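Local coordinates for flavoprotein (Thermotoga maritima, PDB 5V8S) that probably acts as an FMN-binding oxidoreductase in electron transfer and carries a mu-oxo-diiron centre in its metallo-beta-lactamase-type domain, at residues S194-V199 / P248-N253; K208-V213 / V256-G261; R20-P25 / D173-S178; R38-V43 / G183-P188; V141-E146 / A225-S230. The protein carries 1 engineered substitution. All blocks are in the same frame, centred on the assembly; numbering follows the deposited sequence.

Contact 1: S194-V199 / P248-N253; sequences SNESVV and PQRLLN
E196 and R250 form a bidentate, end-on salt bridge between the first turn of helix 196-214 and the early turns of helix 248-260, in the metallo-beta-lactamase-type part of the chain. R250 NH1 donates to E196 OE1 over 2.8 Å in a nearly straight bond that uses the syn lone pair. The second prong, R250 NH2 to E196 OE2, spans 3.0 Å and also arrives on the syn side, a little out of the carboxylate plane. With carboxylate and guanidinium 16° from coplanar, the pair resists rotation about either terminal bond. R250 reaches across as a fully extended chain; the two side chains cross at about a right angle, and the bend of E196 at chi2 (65°) turns its carboxylate to face the guanidinium edge. V199 CG1 lies over the centre of one guanidinium face, 3.5 Å from R250 CZ, and gives the flat cation an apolar bed. Behind E196, N195 caps the helix: its OD1 accepts from V198 N at 3.2 Å and also from S197 OG. R250 also touches E200 and L203 of helix 196-214. V199 and L251 both pack on W244, while P248, L251 and L252 settle on L236 of strand 235-238.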
# COMPACT_ATOMS: atom_id res chain seq x y z
N SER A 194 30.39 17.21 10.72
CA SER A 194 31.79 17.17 11.11
C SER A 194 32.36 15.76 11.22
O SER A 194 33.59 15.61 11.32
CB SER A 194 31.99 17.92 12.44
OG SER A 194 31.21 17.35 13.47
N ASN A 195 31.51 14.73 11.20
CA ASN A 195 31.95 13.34 11.32
C ASN A 195 31.66 12.63 10.00
O ASN A 195 30.50 12.52 9.59
CB ASN A 195 31.21 12.68 12.48
CG ASN A 195 31.66 11.28 12.75
OD1 ASN A 195 31.61 10.41 11.88
ND2 ASN A 195 32.13 11.04 13.98
N GLU A 196 32.71 12.15 9.34
CA GLU A 196 32.56 11.61 7.99
C GLU A 196 31.74 10.33 7.97
O GLU A 196 31.00 10.09 7.00
CB GLU A 196 33.93 11.35 7.36
CG GLU A 196 33.89 10.60 6.01
CD GLU A 196 33.20 11.40 4.92
OE1 GLU A 196 33.02 12.62 5.10
OE2 GLU A 196 32.85 10.82 3.87
N SER A 197 31.87 9.48 8.99
CA SER A 197 31.09 8.25 8.98
C SER A 197 29.61 8.54 9.16
O SER A 197 28.77 7.84 8.58
CB SER A 197 31.60 7.27 10.05
OG SER A 197 31.16 7.64 11.35
N VAL A 198 29.27 9.57 9.94
CA VAL A 198 27.88 10.00 10.06
C VAL A 198 27.37 10.52 8.72
O VAL A 198 26.27 10.20 8.28
CB VAL A 198 27.72 11.06 11.17
CG1 VAL A 198 26.31 11.69 11.15
CG2 VAL A 198 28.03 10.44 12.54
N VAL A 199 28.16 11.36 8.05
CA VAL A 199 27.73 11.91 6.77
C VAL A 199 27.43 10.78 5.78
O VAL A 199 26.41 10.80 5.08
CB VAL A 199 28.76 12.90 6.22
CG1 VAL A 199 28.46 13.24 4.76
CG2 VAL A 199 28.78 14.16 7.07
N PRO A 248 28.85 22.51 2.96
CA PRO A 248 27.48 22.57 2.40
C PRO A 248 27.42 22.26 0.91
O PRO A 248 26.37 21.80 0.44
CB PRO A 248 27.03 24.02 2.70
CG PRO A 248 28.30 24.77 2.81
CD PRO A 248 29.28 23.83 3.47
N GLN A 249 28.49 22.49 0.14
CA GLN A 249 28.42 22.20 -1.28
C GLN A 249 28.27 20.71 -1.53
O GLN A 249 27.67 20.31 -2.54
CB GLN A 249 29.65 22.74 -2.02
CG GLN A 249 29.47 22.82 -3.53
CD GLN A 249 28.24 23.64 -3.95
OE1 GLN A 249 28.03 24.77 -3.49
NE2 GLN A 249 27.43 23.08 -4.84
N ARG A 250 28.77 19.88 -0.62
CA ARG A 250 28.60 18.43 -0.78
C ARG A 250 27.12 18.07 -0.77
O ARG A 250 26.67 17.21 -1.53
CB ARG A 250 29.33 17.70 0.34
CG ARG A 250 29.29 16.19 0.23
CD ARG A 250 30.12 15.57 1.34
NE ARG A 250 30.14 14.12 1.30
CZ ARG A 250 30.82 13.36 2.16
NH1 ARG A 250 31.55 13.92 3.12
NH2 ARG A 250 30.77 12.04 2.05
N LEU A 251 26.36 18.72 0.11
CA LEU A 251 24.93 18.46 0.18
C LEU A 251 24.22 18.99 -1.06
O LEU A 251 23.35 18.31 -1.62
CB LEU A 251 24.36 19.08 1.46
CG LEU A 251 22.84 19.04 1.56
CD1 LEU A 251 22.34 17.63 1.83
CD2 LEU A 251 22.35 19.97 2.62
N LEU A 252 24.57 20.20 -1.50
CA LEU A 252 23.95 20.73 -2.71
C LEU A 252 24.25 19.85 -3.92
O LEU A 252 23.37 19.59 -4.75
CB LEU A 252 24.36 22.19 -2.93
CG LEU A 252 23.85 23.11 -1.80
CD1 LEU A 252 24.42 24.53 -1.91
CD2 LEU A 252 22.31 23.17 -1.71
N ASN A 253 25.50 19.37 -4.04
CA ASN A 253 25.83 18.47 -5.15
C ASN A 253 25.02 17.19 -5.07
O ASN A 253 24.63 16.64 -6.10
CB ASN A 253 27.32 18.13 -5.17
CG ASN A 253 28.20 19.31 -5.50
OD1 ASN A 253 27.76 20.29 -6.10
ND2 ASN A 253 29.45 19.21 -5.11

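Contact 2: K208-V213 / V256-G261; sequences KYIVTV and VSVAKG
Beside the meeting of I210 with V258 stands the Y209 ring, with V213 CB 4.2 Å above one face, offset toward the rim; it also meets the Y185 ring edge-to-face. Y255 touches both Y209 and I210. Across the contact itself the touch is purely aliphatic: I210 and V258 reach toward each other tip to tip, with I210 CG2 3.6 Å from V258 CG1. The I210 CD1 methyl flanks the same valine, 4.0 Å from V258 CB. A chi1 of -67° sets I210 CG2 anti to its nitrogen and aims that branch at the valine. V211 CG2 adds a looser touch from the next position, 4.3 Å from V258 CG1. This is helix-against-helix packing between 196-214 and 248-260, at a point where the first helix widens into a pi-type turn (210-213) and the second is about to end. G261, with positive phi, closes that end in a Schellman motif. On the side of helix 196-214 turned from the valine, K208 O accepts from T212 N and, at 2.8 Å, from T212 OG1, the two donors arriving from opposite faces of the carbonyl plane. Helix 218-228 flanks the pair, I221 lying against both I210 and A259, and the hydroxyl of Y351 hydrogen-bonds V258 O.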
# COMPACT_ATOMS: atom_id res chain seq x y z
N LYS A 208 16.31 9.42 0.26
CA LYS A 208 14.96 8.97 0.55
C LYS A 208 14.01 10.15 0.76
O LYS A 208 12.88 10.14 0.26
CB LYS A 208 15.00 8.08 1.79
CG LYS A 208 13.71 7.36 2.12
CD LYS A 208 13.94 6.52 3.38
CE LYS A 208 12.72 5.83 3.91
NZ LYS A 208 13.06 5.02 5.13
N TYR A 209 14.46 11.17 1.50
CA TYR A 209 13.68 12.39 1.72
C TYR A 209 13.43 13.12 0.41
O TYR A 209 12.30 13.53 0.11
CB TYR A 209 14.44 13.29 2.71
CG TYR A 209 13.74 14.60 2.96
CD1 TYR A 209 12.74 14.70 3.91
CD2 TYR A 209 14.09 15.75 2.23
CE1 TYR A 209 12.09 15.90 4.13
CE2 TYR A 209 13.44 16.93 2.45
CZ TYR A 209 12.44 16.99 3.40
OH TYR A 209 11.78 18.19 3.61
N ILE A 210 14.48 13.32 -0.40
CA ILE A 210 14.31 14.02 -1.67
C ILE A 210 13.23 13.36 -2.51
O ILE A 210 12.32 14.03 -3.01
CB ILE A 210 15.64 14.08 -2.45
CG1 ILE A 210 16.65 14.95 -1.74
CG2 ILE A 210 15.39 14.61 -3.84
CD1 ILE A 210 18.07 14.78 -2.29
N VAL A 211 13.35 12.06 -2.72
CA VAL A 211 12.44 11.40 -3.65
C VAL A 211 11.01 11.43 -3.11
O VAL A 211 10.06 11.79 -3.83
CB VAL A 211 12.90 9.96 -3.98
CG1 VAL A 211 11.91 9.31 -4.95
CG2 VAL A 211 14.31 9.95 -4.59
N THR A 212 10.83 11.06 -1.84
CA THR A 212 9.49 10.96 -1.28
C THR A 212 8.81 12.32 -1.15
O THR A 212 7.61 12.42 -1.42
CB THR A 212 9.45 10.22 0.06
OG1 THR A 212 10.28 10.86 1.03
CG2 THR A 212 9.85 8.74 -0.12
N VAL A 213 9.54 13.35 -0.72
CA VAL A 213 8.92 14.65 -0.44
C VAL A 213 8.98 15.59 -1.64
O VAL A 213 8.00 16.28 -1.95
CB VAL A 213 9.58 15.27 0.81
CG1 VAL A 213 9.03 16.67 1.09
CG2 VAL A 213 9.37 14.38 2.01
N VAL A 256 21.54 17.82 -6.36
CA VAL A 256 21.55 17.92 -7.82
C VAL A 256 21.74 16.55 -8.45
O VAL A 256 21.08 16.21 -9.45
CB VAL A 256 22.62 18.93 -8.27
CG1 VAL A 256 22.84 18.85 -9.77
CG2 VAL A 256 22.21 20.32 -7.89
N SER A 257 22.64 15.73 -7.89
CA SER A 257 22.86 14.39 -8.43
C SER A 257 21.60 13.53 -8.36
O SER A 257 21.28 12.80 -9.31
CB SER A 257 23.98 13.72 -7.63
OG SER A 257 24.21 12.43 -8.13
N VAL A 258 20.87 13.61 -7.25
CA VAL A 258 19.62 12.87 -7.14
C VAL A 258 18.60 13.40 -8.14
O VAL A 258 17.92 12.63 -8.81
CB VAL A 258 19.10 12.93 -5.69
CG1 VAL A 258 17.67 12.38 -5.58
CG2 VAL A 258 20.03 12.17 -4.77
N ALA A 259 18.48 14.73 -8.24
CA ALA A 259 17.52 15.30 -9.17
C ALA A 259 17.80 14.89 -10.62
O ALA A 259 16.86 14.65 -11.39
CB ALA A 259 17.50 16.83 -9.04
N LYS A 260 19.08 14.81 -11.00
CA LYS A 260 19.44 14.41 -12.35
C LYS A 260 19.41 12.90 -12.54
O LYS A 260 19.43 12.45 -13.68
CB LYS A 260 20.83 14.92 -12.74
CG LYS A 260 20.90 16.44 -12.85
CD LYS A 260 22.03 16.93 -13.73
CE LYS A 260 23.35 16.39 -13.29
NZ LYS A 260 24.50 17.29 -13.67
N GLY A 261 19.38 12.14 -11.45
CA GLY A 261 19.43 10.68 -11.54
C GLY A 261 20.79 10.15 -11.96
O GLY A 261 20.85 9.17 -12.71

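Contact 3: R20-P25 / D173-S178; sequences RIFDDP and DGILFS
I175 has the largest buried surface of this contact, followed by F22 and then P25. Its CD1 methyl sits squarely over the F22 ring, 3.9 Å from the ring centroid and only 1° off the normal, a CH-pi contact. All six ring carbons are consequently equidistant from it, F22 CD2 for example lying 4.1 Å from I175 CD1. The two side chains approach from opposite directions. I175 presents its longer branch end-on because chi2 is extended (173°), while CG of F22, anti to the carbonyl carbon (chi1 -72°), carries the ring across to the methyl. P25, preceded by a cis peptide bond, adds a looser touch, its CD 4.5 Å from I175 CD1. The contact spans the two sheets of the sandwich: F22 belongs to the outermost strand 16-22 of one, I175 opens strand 175-179 of the other. I21 and F22 both face I27, a classic beta bulge. I27 also packs on I175, A235 lies against F22, and K245 makes a cation-pi contact with the phenyl ring. Between the two segments the join is thus apolar, resting on dispersion and a weak CH-pi attraction.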
# COMPACT_ATOMS: atom_id res chain seq x y z
N ARG A 20 24.18 26.71 20.71
CA ARG A 20 24.68 27.82 19.91
C ARG A 20 25.58 27.23 18.83
O ARG A 20 26.53 26.50 19.14
CB ARG A 20 25.43 28.83 20.78
CG ARG A 20 25.69 30.13 20.02
CD ARG A 20 26.25 31.22 20.90
NE ARG A 20 27.47 30.81 21.56
CZ ARG A 20 27.56 30.48 22.84
NH1 ARG A 20 26.50 30.52 23.64
NH2 ARG A 20 28.74 30.12 23.33
N ILE A 21 25.26 27.49 17.57
CA ILE A 21 26.01 26.95 16.46
C ILE A 21 26.84 28.01 15.73
O ILE A 21 27.75 27.64 14.98
CB ILE A 21 25.11 26.18 15.46
CG1 ILE A 21 23.90 27.03 15.05
CG2 ILE A 21 24.66 24.84 16.07
CD1 ILE A 21 23.12 26.47 13.87
N PHE A 22 26.56 29.29 15.93
CA PHE A 22 27.42 30.36 15.45
C PHE A 22 27.51 31.43 16.52
O PHE A 22 26.55 31.65 17.27
CB PHE A 22 26.88 31.00 14.16
CG PHE A 22 27.00 30.13 12.96
CD1 PHE A 22 28.17 30.11 12.23
CD2 PHE A 22 25.95 29.32 12.57
CE1 PHE A 22 28.28 29.29 11.12
CE2 PHE A 22 26.06 28.50 11.47
CZ PHE A 22 27.22 28.49 10.74
N ASP A 23 28.67 32.07 16.59
CA ASP A 23 28.86 33.19 17.50
C ASP A 23 28.64 34.52 16.81
O ASP A 23 28.18 35.47 17.46
CB ASP A 23 30.28 33.16 18.08
CG ASP A 23 30.42 32.19 19.24
OD1 ASP A 23 29.39 31.68 19.75
OD2 ASP A 23 31.57 31.92 19.64
N ASP A 24 28.96 34.63 15.52
CA ASP A 24 28.84 35.88 14.78
C ASP A 24 28.12 35.63 13.47
O ASP A 24 28.74 35.17 12.49
CB ASP A 24 30.20 36.52 14.49
CG ASP A 24 30.07 37.93 13.93
OD1 ASP A 24 28.92 38.37 13.70
OD2 ASP A 24 31.10 38.60 13.74
N PRO A 25 26.81 35.91 13.39
CA PRO A 25 25.96 36.36 14.49
C PRO A 25 25.63 35.21 15.43
O PRO A 25 25.89 34.05 15.10
CB PRO A 25 24.71 36.86 13.79
CG PRO A 25 24.64 36.06 12.55
CD PRO A 25 26.05 35.81 12.13
N ASP A 173 24.28 36.60 5.25
CA ASP A 173 25.75 36.70 5.19
C ASP A 173 26.42 35.34 5.01
O ASP A 173 27.40 35.01 5.69
CB ASP A 173 26.30 37.39 6.44
CG ASP A 173 25.93 38.85 6.52
OD1 ASP A 173 25.57 39.46 5.49
OD2 ASP A 173 26.02 39.39 7.64
N GLY A 174 25.92 34.55 4.07
CA GLY A 174 26.53 33.28 3.75
C GLY A 174 25.87 32.10 4.42
O GLY A 174 26.13 30.95 4.02
N ILE A 175 25.01 32.34 5.40
CA ILE A 175 24.31 31.27 6.11
C ILE A 175 22.92 31.15 5.50
O ILE A 175 22.17 32.13 5.48
CB ILE A 175 24.24 31.57 7.61
CG1 ILE A 175 25.66 31.70 8.17
CG2 ILE A 175 23.43 30.50 8.34
CD1 ILE A 175 25.71 32.15 9.61
N LEU A 176 22.56 29.96 5.03
CA LEU A 176 21.28 29.75 4.36
C LEU A 176 20.37 28.94 5.27
O LEU A 176 20.69 27.79 5.61
CB LEU A 176 21.49 29.03 3.03
CG LEU A 176 20.29 29.04 2.08
CD1 LEU A 176 20.14 30.41 1.44
CD2 LEU A 176 20.44 27.98 1.01
N PHE A 177 19.25 29.53 5.67
CA PHE A 177 18.20 28.83 6.41
C PHE A 177 17.21 28.35 5.36
O PHE A 177 16.51 29.15 4.73
CB PHE A 177 17.52 29.77 7.40
CG PHE A 177 18.45 30.36 8.43
CD1 PHE A 177 19.11 31.55 8.19
CD2 PHE A 177 18.63 29.74 9.66
CE1 PHE A 177 19.95 32.11 9.16
CE2 PHE A 177 19.45 30.30 10.63
CZ PHE A 177 20.12 31.48 10.38
N SER A 178 17.18 27.04 5.12
CA SER A 178 16.58 26.52 3.90
C SER A 178 15.37 25.64 4.13
O SER A 178 14.79 25.17 3.15
CB SER A 178 17.63 25.74 3.11
OG SER A 178 18.23 24.75 3.91

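Contact 4: R38-V43 / G183-P188; sequences RYFEAV and GGYLLP
Y185 leaves its loop with CG anti to the carbonyl carbon (chi1 -61°), which carries the ring from CB toward F40. The first atom to touch is CE1, at the ring edge: it lies 3.8 Å from F40 CG and about as far from F40 CB and CD2. The hydroxyl goes further, with Y185 OH 3.5 Å from F40 CD2 and 3.7 Å from F40 CB, slanting past the phenyl ring. F40 CD2 is in the plane of the tyrosine ring, and the pair is an offset edge-to-face stack in which the edge of Y185 is turned to the face of F40, centroids 5.7 Å apart and planes at 75°. The polar tip is satisfied elsewhere, by a hydrogen bond with T212 OG1. F40 precedes E41 in the type II turn Y39-A42, and its side chain is about 5 Å from the bound mu-oxo-diiron, so F40 probably helps line the surroundings of the metal site, with Y185 packed against it. E41, next in the turn, hydrogen-bonds Y330 of the second subunit. Around the rings, V213 of helix 196-214 packs on both, as do I46 and I50, the latter at the start of strand 50-59. W44 of strand 44-45 also lies against Y185.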
# COMPACT_ATOMS: atom_id res chain seq x y z
N ARG A 38 5.78 7.39 12.28
CA ARG A 38 6.08 6.19 11.51
C ARG A 38 5.96 6.39 10.00
O ARG A 38 6.70 5.74 9.24
CB ARG A 38 5.14 5.03 11.93
CG ARG A 38 5.25 4.70 13.41
CD ARG A 38 4.38 3.55 13.81
NE ARG A 38 4.87 2.31 13.23
CZ ARG A 38 4.11 1.26 12.97
NH1 ARG A 38 2.80 1.29 13.23
NH2 ARG A 38 4.65 0.17 12.44
N TYR A 39 5.07 7.28 9.56
CA TYR A 39 4.77 7.48 8.14
C TYR A 39 4.78 8.98 7.87
O TYR A 39 3.83 9.68 8.24
CB TYR A 39 3.41 6.90 7.81
CG TYR A 39 3.26 5.44 8.22
CD1 TYR A 39 4.00 4.44 7.60
CD2 TYR A 39 2.43 5.08 9.27
CE1 TYR A 39 3.87 3.11 7.99
CE2 TYR A 39 2.30 3.75 9.67
CZ TYR A 39 3.02 2.78 9.02
OH TYR A 39 2.90 1.48 9.42
N PHE A 40 5.83 9.47 7.22
CA PHE A 40 5.87 10.89 6.92
C PHE A 40 4.81 11.22 5.88
O PHE A 40 4.60 10.48 4.92
CB PHE A 40 7.26 11.30 6.44
CG PHE A 40 7.51 12.77 6.55
CD1 PHE A 40 7.57 13.34 7.80
CD2 PHE A 40 7.66 13.56 5.43
CE1 PHE A 40 7.77 14.70 7.94
CE2 PHE A 40 7.86 14.93 5.56
CZ PHE A 40 7.93 15.49 6.83
N GLU A 41 4.14 12.36 6.07
CA GLU A 41 2.99 12.73 5.25
C GLU A 41 1.88 11.67 5.32
O GLU A 41 1.04 11.59 4.41
CB GLU A 41 3.38 12.99 3.79
CG GLU A 41 4.31 14.18 3.56
CD GLU A 41 4.75 14.37 2.09
OE1 GLU A 41 4.73 13.40 1.29
OE2 GLU A 41 5.09 15.51 1.73
N ALA A 42 1.87 10.84 6.37
CA ALA A 42 0.96 9.71 6.51
C ALA A 42 1.12 8.70 5.38
O ALA A 42 0.19 7.97 5.06
CB ALA A 42 -0.50 10.14 6.67
N VAL A 43 2.30 8.62 4.77
CA VAL A 43 2.53 7.59 3.76
C VAL A 43 3.93 6.98 3.74
O VAL A 43 4.05 5.77 3.53
CB VAL A 43 2.08 8.04 2.36
CG1 VAL A 43 2.66 9.32 1.99
CG2 VAL A 43 2.40 6.98 1.28
N GLY A 183 17.01 19.08 3.55
CA GLY A 183 16.66 18.19 4.63
C GLY A 183 16.91 16.73 4.31
O GLY A 183 17.19 16.36 3.18
N GLY A 184 16.79 15.91 5.35
CA GLY A 184 16.83 14.47 5.21
C GLY A 184 16.11 13.83 6.38
O GLY A 184 15.87 14.47 7.41
N TYR A 185 15.76 12.55 6.21
CA TYR A 185 15.32 11.74 7.33
C TYR A 185 16.53 11.31 8.16
O TYR A 185 17.67 11.63 7.81
CB TYR A 185 14.59 10.49 6.82
CG TYR A 185 13.34 10.75 6.00
CD1 TYR A 185 12.29 11.52 6.49
CD2 TYR A 185 13.20 10.19 4.73
CE1 TYR A 185 11.12 11.71 5.74
CE2 TYR A 185 12.05 10.37 3.98
CZ TYR A 185 11.01 11.14 4.48
OH TYR A 185 9.84 11.33 3.75
N LEU A 186 16.27 10.57 9.25
CA LEU A 186 17.26 10.03 10.19
C LEU A 186 17.46 10.97 11.38
O LEU A 186 17.36 12.19 11.25
CB LEU A 186 18.63 9.73 9.53
CG LEU A 186 19.62 8.89 10.37
CD1 LEU A 186 19.20 7.45 10.53
CD2 LEU A 186 21.04 8.95 9.79
N LEU A 187 17.79 10.39 12.53
CA LEU A 187 18.10 11.16 13.73
C LEU A 187 19.57 10.97 14.09
O LEU A 187 19.88 10.20 15.00
CB LEU A 187 17.22 10.69 14.88
CG LEU A 187 15.72 10.78 14.60
CD1 LEU A 187 14.93 10.11 15.74
CD2 LEU A 187 15.29 12.23 14.37
N PRO A 188 20.48 11.65 13.40
CA PRO A 188 21.90 11.38 13.60
C PRO A 188 22.35 11.78 15.00
O PRO A 188 21.78 12.65 15.65
CB PRO A 188 22.59 12.26 12.54
CG PRO A 188 21.51 12.68 11.61
CD PRO A 188 20.27 12.71 12.40

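Contact 5: V141-E146 / A225-S230; sequences VKDGEE and AEKLSS
K227 NZ and D143 OD2 make a salt bridge of 2.7 Å at the protein surface, the lysine nitrogen meeting the carboxylate on its syn side but 34° out of its plane. The two side chains come from opposite directions: K227 runs extended beyond CG, and D143 swings its carboxylate over with CG anti to the nitrogen (chi1 -162°). Both charged groups have a second partner on the same residue of strand 152-158. D143 OD1 accepts from M158 N and K227 NZ donates to M158 O, so the pair clasps the backbone at the end of that strand and the carboxylate has both oxygens engaged. Within 141-146, K142 N donates to E145 OE1 over 3.0 Å, and the chain turns back through E145 N to K142 O, also 3.0 Å. On the helical side, S229 OG bonds to E226 O at 2.7 Å. Outside the polar pair, V157 packs against D143, K227 and L228 alike, and V141 lies against F156. Farther along, E146 forms salt bridges to K153 and K155. K142 to E145 is a type II turn with G144 at positive phi, and G144 and E145 both face F156, a G1 beta bulge: the turn-and-bulge combination that leads the chain into strand 146-149.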
# COMPACT_ATOMS: atom_id res chain seq x y z
N VAL A 141 7.55 39.02 1.51
CA VAL A 141 8.81 39.35 0.85
C VAL A 141 8.78 38.79 -0.56
O VAL A 141 8.25 37.69 -0.81
CB VAL A 141 10.04 38.83 1.62
CG1 VAL A 141 10.27 39.67 2.89
CG2 VAL A 141 9.91 37.34 1.94
N LYS A 142 9.36 39.55 -1.49
CA LYS A 142 9.47 39.17 -2.89
C LYS A 142 10.84 38.56 -3.18
O LYS A 142 11.77 38.64 -2.37
CB LYS A 142 9.24 40.38 -3.79
CG LYS A 142 7.83 40.95 -3.70
CD LYS A 142 7.45 41.74 -4.94
CE LYS A 142 8.40 42.89 -5.19
NZ LYS A 142 7.80 43.89 -6.14
N ASP A 143 10.96 37.97 -4.36
CA ASP A 143 12.19 37.30 -4.75
C ASP A 143 13.36 38.29 -4.76
O ASP A 143 13.33 39.30 -5.47
CB ASP A 143 12.01 36.69 -6.14
CG ASP A 143 13.04 35.61 -6.45
OD1 ASP A 143 13.73 35.13 -5.53
OD2 ASP A 143 13.16 35.24 -7.64
N GLY A 144 14.38 37.98 -3.97
CA GLY A 144 15.58 38.79 -3.91
C GLY A 144 15.50 39.94 -2.94
O GLY A 144 16.50 40.67 -2.79
N GLU A 145 14.38 40.12 -2.27
CA GLU A 145 14.21 41.27 -1.39
C GLU A 145 15.16 41.16 -0.21
O GLU A 145 15.41 40.08 0.31
CB GLU A 145 12.76 41.33 -0.88
CG GLU A 145 12.51 42.46 0.11
CD GLU A 145 11.02 42.70 0.40
OE1 GLU A 145 10.16 42.14 -0.32
OE2 GLU A 145 10.72 43.47 1.34
N GLU A 146 15.69 42.30 0.20
CA GLU A 146 16.59 42.34 1.33
C GLU A 146 15.95 43.18 2.42
O GLU A 146 15.27 44.16 2.14
CB GLU A 146 17.94 42.95 0.93
CG GLU A 146 18.73 42.10 -0.05
CD GLU A 146 19.95 42.81 -0.60
OE1 GLU A 146 20.40 43.79 0.02
OE2 GLU A 146 20.45 42.39 -1.66
N ALA A 225 18.90 25.19 -7.37
CA ALA A 225 20.35 25.16 -7.22
C ALA A 225 21.01 26.20 -8.11
O ALA A 225 21.99 26.84 -7.70
CB ALA A 225 20.87 23.76 -7.56
N GLU A 226 20.51 26.38 -9.33
CA GLU A 226 21.05 27.40 -10.24
C GLU A 226 20.88 28.78 -9.63
O GLU A 226 21.79 29.63 -9.70
CB GLU A 226 20.30 27.31 -11.57
CG GLU A 226 20.56 28.45 -12.55
CD GLU A 226 21.93 28.36 -13.18
OE1 GLU A 226 22.31 27.26 -13.62
OE2 GLU A 226 22.63 29.40 -13.23
N LYS A 227 19.72 29.04 -9.04
CA LYS A 227 19.45 30.32 -8.42
C LYS A 227 20.39 30.60 -7.27
O LYS A 227 20.90 31.71 -7.12
CB LYS A 227 18.01 30.30 -7.90
CG LYS A 227 17.29 31.59 -8.03
CD LYS A 227 15.83 31.40 -7.78
CE LYS A 227 15.16 32.73 -7.74
NZ LYS A 227 13.71 32.60 -7.57
N LEU A 228 20.63 29.60 -6.43
CA LEU A 228 21.49 29.79 -5.27
C LEU A 228 22.97 29.81 -5.62
O LEU A 228 23.78 30.25 -4.80
CB LEU A 228 21.19 28.69 -4.23
CG LEU A 228 19.75 28.72 -3.67
CD1 LEU A 228 19.53 27.59 -2.69
CD2 LEU A 228 19.45 30.04 -3.00
N SER A 229 23.33 29.41 -6.84
CA SER A 229 24.74 29.29 -7.20
C SER A 229 25.42 30.65 -7.30
O SER A 229 26.65 30.70 -7.32
CB SER A 229 24.90 28.54 -8.52
OG SER A 229 24.49 29.34 -9.61
N SER A 230 24.66 31.74 -7.40
CA SER A 230 25.25 33.07 -7.42
C SER A 230 25.51 33.62 -6.02
O SER A 230 25.99 34.76 -5.90
CB SER A 230 24.33 34.04 -8.16
OG SER A 230 23.23 34.41 -7.35

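Contacts 1 and 2 join the same two helices, 196-214 and 248-260, at points 16 Å apart between centres, one polar and partly buried, the other apolar and buried. Contact 2 meets contact 4 through a probable hydrogen bond of 2.8 Å between T212 OG1 and Y185 OH, and through Y209 CA packed 3.4 Å from Y185 CE2. Contact 4 in turn meets contact 1 where P188 CB lies 4.0 Å from V198 CG1. V256 CG2 of contact 2 is 3.7 Å from A225 CB of contact 5, whose L228 CD1 touches L176 CD2 of contact 3 at 3.8 Å. The F40 side chain of contact 4 is about 5 Å from the mu-oxo-diiron, the I210 side chain of contact 2 about 12 Å.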